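Local coordinates for thioredoxin family protein (Pseudomonas aeruginosa, PDB 1Z6N) that is of unknown function but has a thioredoxin-like fold, binds metal ions and carries a possible thiol redox motif, at residues A[130-133]-A[134-137]; A[67-70]-A[71-75]. One frame throughout, in Å; residues are numbered along the deposited sequence.

Contact 1 of 2, residues A[130-133]-A[134-137]; sequences RPQA and VLDG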
loop_
_atom_site.group_PDB
_atom_site.type_symbol
_atom_site.label_atom_id
_atom_site.label_comp_id
_atom_site.label_asym_id
_atom_site.label_seq_id
_atom_site.Cartn_x
_atom_site.Cartn_y
_atom_site.Cartn_z
ATOM N N ARG A 130 -2.634 8.572 -0.112
ATOM C CA ARG A 130 -3.480 8.492 -1.294
ATOM C C ARG A 130 -2.618 8.537 -2.549
ATOM O O ARG A 130 -1.519 9.091 -2.501
ATOM C CB ARG A 130 -4.470 9.661 -1.312
ATOM C CG ARG A 130 -5.462 9.551 -0.197
ATOM C CD ARG A 130 -6.355 10.767 -0.095
ATOM N NE ARG A 130 -7.090 10.663 1.157
ATOM C CZ ARG A 130 -7.349 11.664 1.992
ATOM N NH1 ARG A 130 -6.956 12.908 1.714
ATOM N NH2 ARG A 130 -8.007 11.412 3.119
ATOM N N PRO A 131 -3.108 7.951 -3.667
ATOM C CA PRO A 131 -2.342 8.034 -4.917
ATOM C C PRO A 131 -2.145 9.466 -5.397
ATOM O O PRO A 131 -2.954 10.347 -5.101
ATOM C CB PRO A 131 -3.173 7.222 -5.925
ATOM C CG PRO A 131 -4.102 6.379 -5.084
ATOM C CD PRO A 131 -4.342 7.150 -3.817
ATOM N N GLN A 132 -1.078 9.671 -6.160
ATOM C CA GLN A 132 -0.743 10.997 -6.687
ATOM C C GLN A 132 -1.903 11.619 -7.475
ATOM O O GLN A 132 -2.120 12.839 -7.426
ATOM C CB GLN A 132 0.527 10.935 -7.554
ATOM C CG GLN A 132 1.108 12.326 -7.903
ATOM C CD GLN A 132 1.471 13.095 -6.644
ATOM O OE1 GLN A 132 2.264 12.623 -5.820
ATOM N NE2 GLN A 132 0.893 14.281 -6.490
ATOM N N ALA A 133 -2.641 10.795 -8.221
ATOM C CA ALA A 133 -3.743 11.322 -9.048
ATOM C C ALA A 133 -4.866 11.867 -8.166
ATOM O O ALA A 133 -5.573 12.800 -8.552
ATOM C CB ALA A 133 -4.289 10.257 -10.015
ATOM N N VAL A 134 -4.997 11.289 -6.969
ATOM C CA VAL A 134 -5.989 11.749 -5.989
ATOM C C VAL A 134 -5.515 13.031 -5.302
ATOM O O VAL A 134 -6.271 13.990 -5.186
ATOM C CB VAL A 134 -6.358 10.653 -4.977
ATOM C CG1 VAL A 134 -7.374 11.188 -3.979
ATOM C CG2 VAL A 134 -6.934 9.462 -5.721
ATOM N N LEU A 135 -4.255 13.047 -4.867
ATOM C CA LEU A 135 -3.642 14.277 -4.367
ATOM C C LEU A 135 -3.815 15.400 -5.379
ATOM O O LEU A 135 -4.229 16.512 -5.022
ATOM C CB LEU A 135 -2.156 14.078 -4.041
ATOM C CG LEU A 135 -1.857 12.967 -3.030
ATOM C CD1 LEU A 135 -0.361 12.868 -2.756
ATOM C CD2 LEU A 135 -2.643 13.164 -1.730
ATOM N N ASP A 136 -3.509 15.105 -6.645
ATOM C CA ASP A 136 -3.622 16.092 -7.727
ATOM C C ASP A 136 -5.058 16.584 -7.944
ATOM O O ASP A 136 -5.280 17.775 -8.171
ATOM C CB ASP A 136 -3.085 15.522 -9.048
ATOM C CG ASP A 136 -1.572 15.376 -9.067
ATOM O OD1 ASP A 136 -0.910 15.696 -8.052
ATOM O OD2 ASP A 136 -1.041 14.982 -10.139
ATOM N N GLY A 137 -6.015 15.660 -7.886
ATOM C CA GLY A 137 -7.408 15.988 -8.181
ATOM C C GLY A 137 -8.046 16.863 -7.123
ATOM O O GLY A 137 -9.005 17.588 -7.398
#
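Gln-132 and Asp-136, one helical turn apart, are joined through two torsions on the glutamine: CG stands opposite the backbone N (chi1 -168°), and a bend at chi2 (60°) folds the amide along the helix toward the carboxylate. NE2 then donates to Asp-136 OD1 at 2.8 Å. The bond is nearly straight at the hydrogen, and the acceptor lies in the amide plane of Gln-132, yet OD1 is reached from above its own carboxylate plane. The same two residues are bonded through their backbones, Asp-136 N to Gln-132 O at 2.8 Å.

Just before them, Pro-131 occupies the N-cap position. Its O accepts Leu-135 N at 3.0 Å and, more weakly, Val-134 N, giving one carbonyl two donors at the first turn. Val-134 turns CG2 to the proline ring, 4.0 Å from Pro-131 CD, and CG1 to the aliphatic part of Arg-130, whose chain crosses it at about a right angle. Leu-135 CD2 touches Arg-130 CB, while the arginine's NE continues to a salt bridge with Asp-68. Tyr-145 packs on Arg-130, Pro-131 and Val-134.

At the helix start, Asp-157 accepts the backbone N of Gln-132, where its negative charge should be favourable. Asp-136 OD1 lies 3.2 Å from Gln-132 O, a closeness of two acceptors that the NE2 bond probably offsets.

Contact 2 of 2, residues A[67-70]-A[71-75]; sequences PDCQ and INLAA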
loop_
_atom_site.group_PDB
_atom_site.type_symbol
_atom_site.label_atom_id
_atom_site.label_comp_id
_atom_site.label_asym_id
_atom_site.label_seq_id
_atom_site.Cartn_x
_atom_site.Cartn_y
_atom_site.Cartn_z
ATOM N N PRO A 67 -10.178 4.527 6.197
ATOM C CA PRO A 67 -10.665 4.301 4.830
ATOM C C PRO A 67 -9.566 4.316 3.786
ATOM O O PRO A 67 -9.621 3.541 2.824
ATOM C CB PRO A 67 -11.645 5.470 4.611
ATOM C CG PRO A 67 -12.178 5.700 5.962
ATOM C CD PRO A 67 -10.940 5.605 6.848
ATOM N N ASP A 68 -8.556 5.166 3.986
ATOM C CA ASP A 68 -7.443 5.231 3.042
ATOM C C ASP A 68 -6.646 3.922 3.062
ATOM O O ASP A 68 -6.132 3.496 2.033
ATOM C CB ASP A 68 -6.525 6.414 3.346
ATOM C CG ASP A 68 -7.248 7.724 3.252
ATOM O OD1 ASP A 68 -7.713 8.040 2.140
ATOM O OD2 ASP A 68 -7.384 8.418 4.283
ATOM N N CYS A 69 -6.530 3.293 4.232
ATOM C CA CYS A 69 -5.907 1.964 4.316
ATOM C C CYS A 69 -6.774 0.896 3.665
ATOM O O CYS A 69 -6.266 0.045 2.932
ATOM C CB CYS A 69 -5.632 1.574 5.765
ATOM S SG CYS A 69 -4.351 2.608 6.524
ATOM N N GLN A 70 -8.077 0.921 3.932
ATOM C CA GLN A 70 -8.968 -0.072 3.319
ATOM C C GLN A 70 -8.854 -0.059 1.792
ATOM O O GLN A 70 -8.749 -1.108 1.149
ATOM C CB GLN A 70 -10.422 0.161 3.737
ATOM C CG GLN A 70 -10.652 0.029 5.234
ATOM C CD GLN A 70 -11.926 0.703 5.677
ATOM O OE1 GLN A 70 -12.700 1.216 4.846
ATOM N NE2 GLN A 70 -12.163 0.715 6.985
ATOM N N ILE A 71 -8.869 1.146 1.229
ATOM C CA ILE A 71 -8.805 1.350 -0.223
ATOM C C ILE A 71 -7.454 0.938 -0.771
ATOM O O ILE A 71 -7.356 0.045 -1.601
ATOM C CB ILE A 71 -9.090 2.814 -0.574
ATOM C CG1 ILE A 71 -10.546 3.159 -0.219
ATOM C CG2 ILE A 71 -8.825 3.085 -2.063
ATOM C CD1 ILE A 71 -10.840 4.658 -0.113
ATOM N N ASN A 72 -6.387 1.609 -0.329
ATOM C CA ASN A 72 -5.131 1.418 -1.028
ATOM C C ASN A 72 -4.461 0.103 -0.711
ATOM O O ASN A 72 -3.749 -0.443 -1.549
ATOM C CB ASN A 72 -4.202 2.596 -0.786
ATOM C CG ASN A 72 -4.795 3.886 -1.285
ATOM O OD1 ASN A 72 -5.030 4.049 -2.482
ATOM N ND2 ASN A 72 -5.081 4.800 -0.357
ATOM N N LEU A 73 -4.685 -0.419 0.494
ATOM C CA LEU A 73 -4.094 -1.706 0.815
ATOM C C LEU A 73 -4.846 -2.861 0.152
ATOM O O LEU A 73 -4.214 -3.852 -0.211
ATOM C CB LEU A 73 -3.941 -1.899 2.324
ATOM C CG LEU A 73 -3.048 -0.836 2.976
ATOM C CD1 LEU A 73 -2.909 -1.130 4.485
ATOM C CD2 LEU A 73 -1.674 -0.763 2.306
ATOM N N ALA A 74 -6.160 -2.717 -0.056
ATOM C CA ALA A 74 -6.862 -3.714 -0.887
ATOM C C ALA A 74 -6.213 -3.781 -2.280
ATOM O O ALA A 74 -6.020 -4.865 -2.844
ATOM C CB ALA A 74 -8.352 -3.400 -0.991
ATOM N N ALA A 75 -5.873 -2.616 -2.826
ATOM C CA ALA A 75 -5.256 -2.560 -4.168
ATOM C C ALA A 75 -3.858 -3.174 -4.166
ATOM O O ALA A 75 -3.519 -3.968 -5.056
ATOM C CB ALA A 75 -5.224 -1.121 -4.692
#
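Asp-68 O receives two donors from Asn-72: the backbone N at 3.0 Å in a regular helical bond, and ND2 at 2.9 Å in a weak bond with a hydrogen angle of only 126°. With chi1 at -61°, CG lies beside the asparagine's own backbone N, which turns the amide back along the helix to the preceding turn.

Other side chains lean on carbonyls one turn earlier. Ile-71 lays CG1 and CD1 against Pro-67 O, the first at 3.2 Å, while its N bonds to that same oxygen. Leu-73 sets CB 3.1 Å from Cys-69 O, and its CD1 branch reaches Cys-69 CB at 4.0 Å in an apolar touch. Ala-74 brings CB to 3.2 Å from Gln-70 O, and its N gives that oxygen a longer bond of 3.3 Å.

The second shell fixes the polar ends. Tyr-145 OH is hydrogen-bonded to both Asp-68 OD1 and Asn-72 ND2, linking side chains from successive turns, and Arg-130 adds a salt bridge to the aspartate. Gln-70 NE2 is tied to Met-64 O. Among the apolar groups, Ile-71 packs on Phe-32 and Leu-151, Leu-73 on Phe-14 and Phe-17, and Cys-69 on Ile-111 and Pro-112.

Cys-69 lies in the first turn of helix 67-82, which connects parallel strands 56-61 and 86-91. With Cys-66 it forms a CxxC pattern at the helix start, consistent with the redox motif of thioredoxins, here within a beta-alpha-beta unit of the thioredoxin fold.

Contact 1 and contact 2 illustrate how two helix starts, distant in sequence, can share one polar junction. Their centres lie 14 Å apart, but Arg-130 NE reaches Asp-68 OD1 at 2.9 Å in a salt bridge, and Pro-131 CD packs 3.4 Å from Asn-72 OD1. Tyr-145 of helix 139-146 borders both contacts. The ion pair of Arg-130 and Asp-68 lies near the putative CxxC pair, with Asp-68 directly before Cys-69 in the chain. Asp-13, a magnesium-binding residue although no ion is bound to this chain in the model, has its side chain about 11 Å from that of Leu-73 in contact 2.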